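Local atomic coordinates of glycine oxidase (Bacillus cereus ATCC 14579, PDB entry 7CYX), a protein that probably catalyses the FAD-dependent oxidation of glycine by oxygen and water to glyoxylate, hydrogen peroxide and ammonium, serving thiamine diphosphate biosynthesis. Residues D121-G127 with I142-P148; E314-M318 with A329-H333; V228-V232 with N273-Q277. All blocks are in the same frame, centred on the assembly; numbering follows the deposited sequence.

Overall arrangement
Contacts 1 and 3 both reach the eight-stranded sheet, yet their centres lie about 31 Å apart. Contact 1 pairs strand 123-126, at the sheet's edge, with strand 143-147. It is partly buried and lies far from the centre of the chain. Contact 3 ties strand 225-236 of the same sheet to the loop before helix 278-291, by charged and polar side chains. Contact 2 is the most buried. It joins two strands of the other sheet, which holds the Rossmann-type part, close to FAD. Contacts 1 and 2 rest on backbone pairing, the first flanked by large aromatic side chains, the second by sulfur, proline and histidine. Contact 3 has no strand pairing.

Contact 1 (D121-G127 with I142-P148); sequences DSYFLTG and IGAVYYP
Tyr123 and Tyr146 form a hydrogen-bonded pair of two antiparallel strands, and Leu125 with Ala144 forms the next. Tyr123 N lies 2.9 Å from Tyr146 O, and Tyr146 N returns a bond of 3.0 Å to Tyr123 O. Leu125 N to Ala144 O is short at 2.6 Å and almost straight at 175°. The return bond, Ala144 N to Leu125 O at 2.9 Å, is more bent, with 139° at the hydrogen. Past it, Gly127 N makes a weak bond to Ile142 O.

The apolar contacts fall mainly on two faces. On the face of Tyr123 and Leu125, Tyr123 meets Pro148, and the two side chains cross at about a right angle. Pro148 CG comes to the edge of the phenol ring, in its plane, 3.7 Å from Tyr123 CE2. Leu125 and Tyr146 run side by side, with Leu125 CD1 3.8 Å from Tyr146 CB. On the other face, Phe124 has CG anti to the backbone N (chi1 168°). This lays its ring across the neighbouring strand, with Phe124 CZ 4.0 Å from Gly143 CA, where glycine has no side chain to compete.

At the 122/147 end of the pair, Ser122 CB touches the Tyr147 ring, 3.5 Å from Tyr147 CD1.

The polar ends of Tyr146 and Tyr147 of 142-148 find partners elsewhere. Tyr146 OH bonds to Lys93 O, and Tyr147 OH bonds to Arg97 NE.

The pair forms one margin of the eight-stranded sheet. Strand 143-147 lies between strand 123-126 and strand 95-99, where Ile142 and Gly143 both face Ala99 in a classic beta bulge. Helix 102-116 packs on the side of Phe124 and Val145, and helix 127-133 on the side of Leu125 and Ala144.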
ATOM      1  N   ASP A 121     -28.188  11.816  -0.374  1.00 89.93           N
ATOM      2  CA  ASP A 121     -28.066  12.845   0.692  1.00 83.12           C
ATOM      3  C   ASP A 121     -26.891  13.773   0.374  1.00 77.32           C
ATOM      4  O   ASP A 121     -25.859  13.291  -0.084  1.00 78.52           O
ATOM      5  CB  ASP A 121     -27.947  12.207   2.074  1.00 83.94           C
ATOM      6  CG  ASP A 121     -29.273  11.812   2.707  1.00 90.40           C
ATOM      7  OD1 ASP A 121     -30.319  12.049   2.092  1.00 77.14           O
ATOM      8  OD2 ASP A 121     -29.243  11.270   3.817  1.00 90.04           O
ATOM      9  N   SER A 122     -27.073  15.066   0.614  1.00 69.63           N
ATOM     10  CA  SER A 122     -26.050  16.102   0.349  1.00 65.05           C
ATOM     11  C   SER A 122     -26.483  17.369   1.072  1.00 60.25           C
ATOM     12  O   SER A 122     -27.674  17.562   1.207  1.00 66.58           O
ATOM     13  CB  SER A 122     -25.916  16.342  -1.112  1.00 66.85           C
ATOM     14  OG  SER A 122     -26.940  17.196  -1.567  1.00 64.44           O
ATOM     15  N   TYR A 123     -25.537  18.185   1.520  1.00 60.07           N
ATOM     16  CA  TYR A 123     -25.875  19.413   2.277  1.00 57.87           C
ATOM     17  C   TYR A 123     -25.119  20.598   1.693  1.00 60.63           C
ATOM     18  O   TYR A 123     -23.951  20.470   1.378  1.00 69.46           O
ATOM     19  CB  TYR A 123     -25.491  19.245   3.749  1.00 63.15           C
ATOM     20  CG  TYR A 123     -26.068  18.008   4.379  1.00 69.26           C
ATOM     21  CD1 TYR A 123     -27.345  18.007   4.906  1.00 69.77           C
ATOM     22  CD2 TYR A 123     -25.361  16.823   4.391  1.00 70.04           C
ATOM     23  CE1 TYR A 123     -27.902  16.869   5.455  1.00 69.39           C
ATOM     24  CE2 TYR A 123     -25.900  15.675   4.935  1.00 76.53           C
ATOM     25  CZ  TYR A 123     -27.175  15.698   5.464  1.00 77.19           C
ATOM     26  OH  TYR A 123     -27.711  14.564   5.982  1.00 82.93           O
ATOM     27  N   PHE A 124     -25.791  21.729   1.556  1.00 61.04           N
ATOM     28  CA  PHE A 124     -25.078  22.916   1.050  1.00 61.06           C
ATOM     29  C   PHE A 124     -24.395  23.570   2.238  1.00 64.65           C
ATOM     30  O   PHE A 124     -25.026  23.735   3.272  1.00 68.30           O
ATOM     31  CB  PHE A 124     -26.017  23.919   0.387  1.00 61.74           C
ATOM     32  CG  PHE A 124     -25.357  25.247   0.136  1.00 62.61           C
ATOM     33  CD1 PHE A 124     -24.600  25.456  -0.997  1.00 61.37           C
ATOM     34  CD2 PHE A 124     -25.436  26.262   1.067  1.00 66.57           C
ATOM     35  CE1 PHE A 124     -23.978  26.670  -1.212  1.00 60.49           C
ATOM     36  CE2 PHE A 124     -24.822  27.479   0.846  1.00 66.38           C
ATOM     37  CZ  PHE A 124     -24.092  27.678  -0.293  1.00 66.48           C
ATOM     38  N   LEU A 125     -23.127  23.911   2.074  1.00 62.61           N
ATOM     39  CA  LEU A 125     -22.382  24.550   3.171  1.00 59.36           C
ATOM     40  C   LEU A 125     -21.970  25.948   2.752  1.00 60.06           C
ATOM     41  O   LEU A 125     -21.695  26.180   1.588  1.00 57.97           O
ATOM     42  CB  LEU A 125     -21.132  23.730   3.466  1.00 63.09           C
ATOM     43  CG  LEU A 125     -21.294  22.644   4.516  1.00 62.83           C
ATOM     44  CD1 LEU A 125     -22.132  21.519   3.963  1.00 64.34           C
ATOM     45  CD2 LEU A 125     -19.934  22.127   4.928  1.00 70.11           C
ATOM     46  N   THR A 126     -21.910  26.818   3.739  1.00 61.09           N
ATOM     47  CA  THR A 126     -21.454  28.204   3.565  1.00 64.47           C
ATOM     48  C   THR A 126     -19.919  28.191   3.568  1.00 63.30           C
ATOM     49  O   THR A 126     -19.340  27.229   4.058  1.00 63.95           O
ATOM     50  CB  THR A 126     -22.073  29.015   4.702  1.00 60.30           C
ATOM     51  OG1 THR A 126     -22.298  30.342   4.248  1.00 71.64           O
ATOM     52  CG2 THR A 126     -21.227  29.020   5.950  1.00 58.61           C
ATOM     53  N   GLY A 127     -19.279  29.221   3.028  1.00 56.87           N
ATOM     54  CA  GLY A 127     -17.810  29.276   3.034  1.00 52.47           C
ATOM     55  C   GLY A 127     -17.251  29.085   4.425  1.00 51.43           C
ATOM     56  O   GLY A 127     -16.372  28.266   4.589  1.00 46.63           O
ATOM     57  N   ILE A 142     -16.956  30.526  -1.222  1.00 53.86           N
ATOM     58  CA  ILE A 142     -18.185  31.213  -0.700  1.00 62.75           C
ATOM     59  C   ILE A 142     -19.268  30.184  -0.335  1.00 65.37           C
ATOM     60  O   ILE A 142     -20.123  30.467   0.509  1.00 59.71           O
ATOM     61  CB  ILE A 142     -18.739  32.276  -1.675  1.00 62.58           C
ATOM     62  CG1 ILE A 142     -19.239  31.679  -2.993  1.00 62.26           C
ATOM     63  CG2 ILE A 142     -17.720  33.377  -1.908  1.00 64.74           C
ATOM     64  CD1 ILE A 142     -19.998  32.660  -3.846  1.00 65.86           C
ATOM     65  N   GLY A 143     -19.240  29.016  -0.992  1.00 60.34           N
ATOM     66  CA  GLY A 143     -20.075  27.885  -0.636  1.00 59.02           C
ATOM     67  C   GLY A 143     -19.527  26.575  -1.171  1.00 56.57           C
ATOM     68  O   GLY A 143     -18.493  26.521  -1.849  1.00 57.17           O
ATOM     69  N   ALA A 144     -20.252  25.505  -0.883  1.00 56.69           N
ATOM     70  CA  ALA A 144     -19.859  24.178  -1.326  1.00 59.10           C
ATOM     71  C   ALA A 144     -20.994  23.202  -1.032  1.00 53.60           C
ATOM     72  O   ALA A 144     -21.820  23.466  -0.147  1.00 51.52           O
ATOM     73  CB  ALA A 144     -18.596  23.741  -0.623  1.00 62.54           C
ATOM     74  N   VAL A 145     -21.004  22.090  -1.777  1.00 50.69           N
ATOM     75  CA  VAL A 145     -21.914  21.000  -1.555  1.00 50.14           C
ATOM     76  C   VAL A 145     -21.090  19.831  -1.027  1.00 53.44           C
ATOM     77  O   VAL A 145     -20.134  19.420  -1.667  1.00 54.02           O
ATOM     78  CB  VAL A 145     -22.693  20.618  -2.826  1.00 58.23           C
ATOM     79  CG1 VAL A 145     -23.547  19.377  -2.626  1.00 62.31           C
ATOM     80  CG2 VAL A 145     -23.572  21.754  -3.306  1.00 58.26           C
ATOM     81  N   TYR A 146     -21.480  19.337   0.153  1.00 54.93           N
ATOM     82  CA  TYR A 146     -20.876  18.202   0.771  1.00 55.45           C
ATOM     83  C   TYR A 146     -21.763  16.970   0.550  1.00 55.71           C
ATOM     84  O   TYR A 146     -22.972  17.011   0.785  1.00 63.06           O
ATOM     85  CB  TYR A 146     -20.632  18.485   2.251  1.00 59.43           C
ATOM     86  CG  TYR A 146     -19.982  17.340   2.983  1.00 58.87           C
ATOM     87  CD1 TYR A 146     -18.672  16.991   2.718  1.00 55.01           C
ATOM     88  CD2 TYR A 146     -20.678  16.595   3.923  1.00 61.54           C
ATOM     89  CE1 TYR A 146     -18.062  15.932   3.368  1.00 59.69           C
ATOM     90  CE2 TYR A 146     -20.081  15.534   4.586  1.00 61.45           C
ATOM     91  CZ  TYR A 146     -18.767  15.201   4.305  1.00 59.21           C
ATOM     92  OH  TYR A 146     -18.156  14.167   4.938  1.00 52.13           O
ATOM     93  N   TYR A 147     -21.138  15.885   0.082  1.00 52.75           N
ATOM     94  CA  TYR A 147     -21.763  14.586  -0.075  1.00 54.15           C
ATOM     95  C   TYR A 147     -21.134  13.598   0.905  1.00 51.80           C
ATOM     96  O   TYR A 147     -20.087  13.034   0.608  1.00 59.28           O
ATOM     97  CB  TYR A 147     -21.571  14.065  -1.500  1.00 53.86           C
ATOM     98  CG  TYR A 147     -22.036  14.995  -2.589  1.00 56.41           C
ATOM     99  CD1 TYR A 147     -23.336  14.953  -3.061  1.00 60.70           C
ATOM    100  CD2 TYR A 147     -21.172  15.909  -3.171  1.00 57.41           C
ATOM    101  CE1 TYR A 147     -23.769  15.793  -4.077  1.00 62.55           C
ATOM    102  CE2 TYR A 147     -21.585  16.747  -4.197  1.00 58.52           C
ATOM    103  CZ  TYR A 147     -22.888  16.688  -4.656  1.00 61.89           C
ATOM    104  OH  TYR A 147     -23.309  17.509  -5.664  1.00 71.32           O
ATOM    105  N   PRO A 148     -21.756  13.299   2.067  1.00 51.13           N
ATOM    106  CA  PRO A 148     -21.095  12.487   3.090  1.00 59.07           C
ATOM    107  C   PRO A 148     -20.778  11.048   2.658  1.00 56.60           C
ATOM    108  O   PRO A 148     -19.888  10.455   3.232  1.00 63.97           O
ATOM    109  CB  PRO A 148     -22.071  12.416   4.278  1.00 54.95           C
ATOM    110  CG  PRO A 148     -23.279  13.252   3.872  1.00 56.01           C
ATOM    111  CD  PRO A 148     -23.151  13.597   2.405  1.00 49.82           C
TER

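Contact 2 (E314-M318 with A329-H333); sequences EAPYM and ACTGH
Pro316 sits squarely over the imidazole of His333. Pro316 CB is 3.7 Å from the His333 ring centroid and 1° off the normal, a CH-pi contact over one face. Met318 SD approaches the same ring obliquely. Bends at chi2 and chi3 bring Met318 SD to 3.6 Å from His333 NE2 and 3.9 Å from Cys330 SG. Cys330 SG itself lies at the ring edge, in plane. His333 NE2 bonds to Ser344 OG, which probably helps fix the ring's rotation. This side is tightly packed, and helix 341-352 closes on it.

On the opposite face only one pair is looser, Tyr317 CB and Ala329 CB at 4.4 Å. Tyr317 CD1 still comes within 3.3 Å of Thr331 O. The Tyr317 ring stacks on Trp223, with its OH bonded to Gly224 O. The contact is buried and has no solvent side.

Two backbone bonds join the strands. Tyr317 N to Thr331 O is 2.9 Å, and Thr331 N to Tyr317 O is a longer 3.3 Å. Cys330 and Thr331 both face Tyr317. This is a classic beta bulge in a beta hairpin, at the margin of the Rossmann-type sheet, with Thr331 touching FAD.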
ATOM      1  N   GLU A 314     -19.452   7.638 -26.797  1.00 52.41           N
ATOM      2  CA  GLU A 314     -19.532   8.408 -25.522  1.00 59.56           C
ATOM      3  C   GLU A 314     -20.076   7.585 -24.350  1.00 55.60           C
ATOM      4  O   GLU A 314     -20.619   8.164 -23.416  1.00 52.66           O
ATOM      5  CB  GLU A 314     -20.364   9.668 -25.699  1.00 69.99           C
ATOM      6  CG  GLU A 314     -19.661  10.740 -26.478  1.00 72.63           C
ATOM      7  CD  GLU A 314     -20.476  12.009 -26.446  1.00 77.72           C
ATOM      8  OE1 GLU A 314     -21.616  11.975 -26.915  1.00 77.35           O
ATOM      9  OE2 GLU A 314     -19.976  13.001 -25.920  1.00 83.85           O
ATOM     10  N   ALA A 315     -19.874   6.281 -24.398  1.00 52.15           N
ATOM     11  CA  ALA A 315     -20.314   5.336 -23.366  1.00 51.78           C
ATOM     12  C   ALA A 315     -19.480   4.086 -23.574  1.00 46.30           C
ATOM     13  O   ALA A 315     -19.222   3.752 -24.703  1.00 50.37           O
ATOM     14  CB  ALA A 315     -21.772   5.051 -23.546  1.00 53.94           C
ATOM     15  N   PRO A 316     -19.071   3.367 -22.523  1.00 51.61           N
ATOM     16  CA  PRO A 316     -18.256   2.193 -22.714  1.00 52.08           C
ATOM     17  C   PRO A 316     -19.010   1.073 -23.434  1.00 52.98           C
ATOM     18  O   PRO A 316     -20.191   0.965 -23.294  1.00 47.28           O
ATOM     19  CB  PRO A 316     -17.972   1.755 -21.275  1.00 61.58           C
ATOM     20  CG  PRO A 316     -19.128   2.297 -20.494  1.00 56.24           C
ATOM     21  CD  PRO A 316     -19.409   3.627 -21.137  1.00 53.44           C
ATOM     22  N   TYR A 317     -18.276   0.287 -24.207  1.00 46.05           N
ATOM     23  CA  TYR A 317     -18.875  -0.876 -24.882  1.00 46.04           C
ATOM     24  C   TYR A 317     -18.719  -2.054 -23.934  1.00 47.12           C
ATOM     25  O   TYR A 317     -17.607  -2.400 -23.611  1.00 49.71           O
ATOM     26  CB  TYR A 317     -18.149  -1.175 -26.184  1.00 47.05           C
ATOM     27  CG  TYR A 317     -17.859   0.021 -27.044  1.00 48.54           C
ATOM     28  CD1 TYR A 317     -16.688   0.720 -26.891  1.00 42.66           C
ATOM     29  CD2 TYR A 317     -18.740   0.436 -28.023  1.00 50.73           C
ATOM     30  CE1 TYR A 317     -16.399   1.806 -27.684  1.00 54.90           C
ATOM     31  CE2 TYR A 317     -18.471   1.529 -28.821  1.00 52.83           C
ATOM     32  CZ  TYR A 317     -17.287   2.212 -28.655  1.00 53.62           C
ATOM     33  OH  TYR A 317     -16.965   3.281 -29.424  1.00 57.49           O
ATOM     34  N   MET A 318     -19.834  -2.579 -23.452  1.00 54.38           N
ATOM     35  CA  MET A 318     -19.849  -3.732 -22.524  1.00 50.81           C
ATOM     36  C   MET A 318     -20.820  -4.760 -23.095  1.00 52.44           C
ATOM     37  O   MET A 318     -22.021  -4.582 -22.925  1.00 53.27           O
ATOM     38  CB  MET A 318     -20.337  -3.284 -21.152  1.00 50.90           C
ATOM     39  CG  MET A 318     -19.705  -2.009 -20.690  1.00 53.80           C
ATOM     40  SD  MET A 318     -19.327  -2.085 -18.954  1.00 65.55           S
ATOM     41  CE  MET A 318     -20.717  -1.179 -18.295  1.00 68.94           C
ATOM     42  N   ALA A 329     -16.476  -7.324 -25.318  1.00 47.96           N
ATOM     43  CA  ALA A 329     -15.861  -6.001 -25.255  1.00 51.55           C
ATOM     44  C   ALA A 329     -16.216  -5.354 -23.919  1.00 49.51           C
ATOM     45  O   ALA A 329     -17.334  -5.538 -23.442  1.00 53.13           O
ATOM     46  CB  ALA A 329     -16.356  -5.140 -26.399  1.00 48.96           C
ATOM     47  N   CYS A 330     -15.275  -4.573 -23.373  1.00 48.46           N
ATOM     48  CA  CYS A 330     -15.435  -3.872 -22.105  1.00 48.97           C
ATOM     49  C   CYS A 330     -14.359  -2.777 -21.995  1.00 50.47           C
ATOM     50  O   CYS A 330     -13.383  -2.948 -21.297  1.00 48.55           O
ATOM     51  CB  CYS A 330     -15.400  -4.857 -20.930  1.00 50.54           C
ATOM     52  SG  CYS A 330     -16.031  -4.164 -19.377  1.00 48.84           S
ATOM     53  N   THR A 331     -14.578  -1.649 -22.696  1.00 50.73           N
ATOM     54  CA  THR A 331     -13.679  -0.477 -22.708  1.00 51.27           C
ATOM     55  C   THR A 331     -14.440   0.764 -23.153  1.00 50.38           C
ATOM     56  O   THR A 331     -15.463   0.657 -23.782  1.00 53.77           O
ATOM     57  CB  THR A 331     -12.504  -0.589 -23.691  1.00 48.02           C
ATOM     58  OG1 THR A 331     -12.955  -1.443 -24.740  1.00 49.25           O
ATOM     59  CG2 THR A 331     -11.250  -1.127 -23.044  1.00 56.37           C
ATOM     60  N   GLY A 332     -13.871   1.927 -22.830  1.00 50.93           N
ATOM     61  CA  GLY A 332     -14.410   3.218 -23.175  1.00 50.31           C
ATOM     62  C   GLY A 332     -15.091   3.875 -21.995  1.00 50.57           C
ATOM     63  O   GLY A 332     -16.077   4.566 -22.191  1.00 53.86           O
ATOM     64  N   HIS A 333     -14.534   3.679 -20.789  1.00 46.30           N
ATOM     65  CA  HIS A 333     -15.126   4.150 -19.542  1.00 44.14           C
ATOM     66  C   HIS A 333     -14.715   5.597 -19.257  1.00 45.41           C
ATOM     67  O   HIS A 333     -15.209   6.222 -18.302  1.00 45.23           O
ATOM     68  CB  HIS A 333     -14.723   3.229 -18.378  1.00 46.89           C
ATOM     69  CG  HIS A 333     -15.323   1.862 -18.433  1.00 40.97           C
ATOM     70  ND1 HIS A 333     -14.806   0.880 -19.228  1.00 38.60           N
ATOM     71  CD2 HIS A 333     -16.385   1.323 -17.783  1.00 41.75           C
ATOM     72  CE1 HIS A 333     -15.499  -0.240 -19.057  1.00 44.47           C
ATOM     73  NE2 HIS A 333     -16.494   0.007 -18.183  1.00 42.40           N
TER

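Contact 3 (V228-V232 with N273-Q277); sequences VKGEV and NKTVQ
Lys229 reaches out from its strand to the loop 273-277 and gives its ammonium group to two oxygens there. Its chain is extended beyond CG, and with chi1 of 154° it brings NZ to Thr275 O and Gln277 OE1. Lys229 NZ makes a 2.7 Å hydrogen bond to Thr275 O, a backbone acceptor, with the donor tilted 25° from the carbonyl plane. The hydrogen bond from Lys229 NZ to Gln277 OE1 is 2.9 Å, in the amide plane, on a lone pair. Lys229 CD passes 3.1 Å from Asn273 O.

Glu231 supplies the acceptor for the other bond. Gln277 N donates to Glu231 OE2 at 2.8 Å, nearly along the carboxylate C-O axis, and the bond is close to straight at 163°. The side chain of Glu231 is bent at chi2 and slides past Val276 in the opposite direction. Glu231 OE2 lies 3.3 Å from Val276 CA. The second oxygen, Glu231 OE1, is held elsewhere, by a salt bridge to Lys268 NZ and hydrogen bonds from Thr266 OG1 and Ser280 OG. Both carboxylate oxygens therefore have partners.

Gln277 contributes its backbone N and its side-chain OE1. Its NE2 also bonds Thr275 OG1, doubtfully, as that atom is less surely placed. Gln277 stands at the N-cap position of helix 278-291. Gln277 OE1 and Glu231 OE2 are 3.4 Å apart, two acceptors that do not bond.

The loop is thus fastened to strand 225-236 by one donor group and one acceptor group, both charged. Val232, on the same strand, touches FAD. Lys229 and Glu231 are buried, and this network gives their charges partners. The carboxylate lies beside the start of helix 278-291, and the positive end of that helix, together with Lys268, would probably favour its ionised form.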
ATOM      1  N   VAL A 228      -7.566  10.505 -23.994  1.00 44.02           N
ATOM      2  CA  VAL A 228      -7.644  11.881 -23.591  1.00 43.74           C
ATOM      3  C   VAL A 228      -6.625  12.082 -22.473  1.00 41.96           C
ATOM      4  O   VAL A 228      -6.813  11.627 -21.359  1.00 45.81           O
ATOM      5  CB  VAL A 228      -9.085  12.278 -23.224  1.00 46.44           C
ATOM      6  CG1 VAL A 228      -9.167  13.711 -22.740  1.00 45.92           C
ATOM      7  CG2 VAL A 228     -10.036  12.044 -24.404  1.00 44.24           C
ATOM      8  N   LYS A 229      -5.494  12.702 -22.841  1.00 41.43           N
ATOM      9  CA  LYS A 229      -4.338  12.768 -21.987  1.00 41.36           C
ATOM     10  C   LYS A 229      -4.709  13.650 -20.794  1.00 36.72           C
ATOM     11  O   LYS A 229      -5.404  14.616 -20.953  1.00 36.11           O
ATOM     12  CB  LYS A 229      -3.120  13.285 -22.762  1.00 38.20           C
ATOM     13  CG  LYS A 229      -2.047  13.966 -21.920  1.00 34.60           C
ATOM     14  CD  LYS A 229      -0.883  14.457 -22.761  1.00 33.78           C
ATOM     15  CE  LYS A 229       0.302  14.924 -21.938  1.00 35.77           C
ATOM     16  NZ  LYS A 229       1.419  15.414 -22.783  1.00 42.14           N
ATOM     17  N   GLY A 230      -4.266  13.259 -19.599  1.00 38.10           N
ATOM     18  CA  GLY A 230      -4.434  14.094 -18.400  1.00 38.04           C
ATOM     19  C   GLY A 230      -3.168  14.098 -17.580  1.00 40.96           C
ATOM     20  O   GLY A 230      -2.589  13.024 -17.368  1.00 43.52           O
ATOM     21  N   GLU A 231      -2.735  15.302 -17.176  1.00 41.40           N
ATOM     22  CA  GLU A 231      -1.517  15.517 -16.439  1.00 42.42           C
ATOM     23  C   GLU A 231      -1.902  15.821 -15.002  1.00 41.33           C
ATOM     24  O   GLU A 231      -2.855  16.566 -14.792  1.00 42.68           O
ATOM     25  CB  GLU A 231      -0.719  16.701 -16.990  1.00 45.72           C
ATOM     26  CG  GLU A 231       0.034  16.399 -18.264  1.00 47.91           C
ATOM     27  CD  GLU A 231       0.129  17.565 -19.228  1.00 51.63           C
ATOM     28  OE1 GLU A 231      -0.942  18.094 -19.602  1.00 47.36           O
ATOM     29  OE2 GLU A 231       1.276  17.946 -19.585  1.00 49.70           O
ATOM     30  N   VAL A 232      -1.169  15.221 -14.049  1.00 42.40           N
ATOM     31  CA  VAL A 232      -1.432  15.420 -12.650  1.00 46.93           C
ATOM     32  C   VAL A 232      -0.119  15.568 -11.870  1.00 48.44           C
ATOM     33  O   VAL A 232       0.945  15.126 -12.296  1.00 50.45           O
ATOM     34  CB  VAL A 232      -2.377  14.351 -12.070  1.00 49.31           C
ATOM     35  CG1 VAL A 232      -2.820  13.327 -13.098  1.00 48.31           C
ATOM     36  CG2 VAL A 232      -1.829  13.686 -10.823  1.00 50.91           C
ATOM     37  N   ASN A 273       0.723  10.707 -25.931  1.00 47.72           N
ATOM     38  CA  ASN A 273       1.897  11.320 -25.312  1.00 46.91           C
ATOM     39  C   ASN A 273       1.814  11.349 -23.773  1.00 44.76           C
ATOM     40  O   ASN A 273       0.912  11.965 -23.216  1.00 54.37           O
ATOM     41  CB  ASN A 273       2.087  12.745 -25.808  1.00 45.76           C
ATOM     42  CG  ASN A 273       3.506  13.193 -25.592  1.00 45.31           C
ATOM     43  OD1 ASN A 273       4.384  12.836 -26.367  1.00 53.85           O
ATOM     44  ND2 ASN A 273       3.745  13.896 -24.507  1.00 44.30           N
ATOM     45  N   LYS A 274       2.797  10.738 -23.092  1.00 43.93           N
ATOM     46  CA  LYS A 274       2.803  10.627 -21.624  1.00 47.14           C
ATOM     47  C   LYS A 274       3.808  11.587 -20.948  1.00 48.71           C
ATOM     48  O   LYS A 274       4.039  11.441 -19.768  1.00 56.46           O
ATOM     49  CB  LYS A 274       3.162   9.210 -21.175  1.00 47.22           C
ATOM     50  CG  LYS A 274       2.418   8.050 -21.838  1.00 54.46           C
ATOM     51  CD  LYS A 274       1.307   7.390 -21.024  1.00 52.57           C
ATOM     52  CE  LYS A 274       1.690   6.976 -19.617  1.00 53.79           C
ATOM     53  NZ  LYS A 274       1.919   5.517 -19.503  1.00 55.96           N
ATOM     54  N   THR A 275       4.424  12.535 -21.676  1.00 50.07           N
ATOM     55  CA  THR A 275       5.232  13.627 -21.084  1.00 42.02           C
ATOM     56  C   THR A 275       4.315  14.678 -20.448  1.00 41.51           C
ATOM     57  O   THR A 275       3.188  14.819 -20.848  1.00 44.19           O
ATOM     58  CB  THR A 275       6.098  14.370 -22.123  1.00 44.63           C
ATOM     59  OG1 THR A 275       5.270  15.050 -23.086  1.00 45.09           O
ATOM     60  CG2 THR A 275       7.062  13.470 -22.873  1.00 42.69           C
ATOM     61  N   VAL A 276       4.874  15.503 -19.563  1.00 41.97           N
ATOM     62  CA  VAL A 276       4.173  16.544 -18.869  1.00 45.29           C
ATOM     63  C   VAL A 276       4.797  17.880 -19.282  1.00 45.58           C
ATOM     64  O   VAL A 276       5.987  18.093 -19.095  1.00 47.53           O
ATOM     65  CB  VAL A 276       4.264  16.332 -17.341  1.00 44.49           C
ATOM     66  CG1 VAL A 276       3.615  17.457 -16.549  1.00 44.46           C
ATOM     67  CG2 VAL A 276       3.696  14.982 -16.912  1.00 44.85           C
ATOM     68  N   GLN A 277       3.968  18.785 -19.800  1.00 46.70           N
ATOM     69  CA  GLN A 277       4.422  20.105 -20.220  1.00 45.96           C
ATOM     70  C   GLN A 277       4.493  21.002 -18.997  1.00 43.40           C
ATOM     71  O   GLN A 277       3.642  20.922 -18.119  1.00 46.74           O
ATOM     72  CB  GLN A 277       3.498  20.701 -21.280  1.00 44.24           C
ATOM     73  CG  GLN A 277       3.774  20.161 -22.666  1.00 43.39           C
ATOM     74  CD  GLN A 277       3.717  18.660 -22.701  1.00 43.48           C
ATOM     75  OE1 GLN A 277       2.643  18.070 -22.685  1.00 48.62           O
ATOM     76  NE2 GLN A 277       4.881  18.032 -22.778  1.00 44.81           N
TER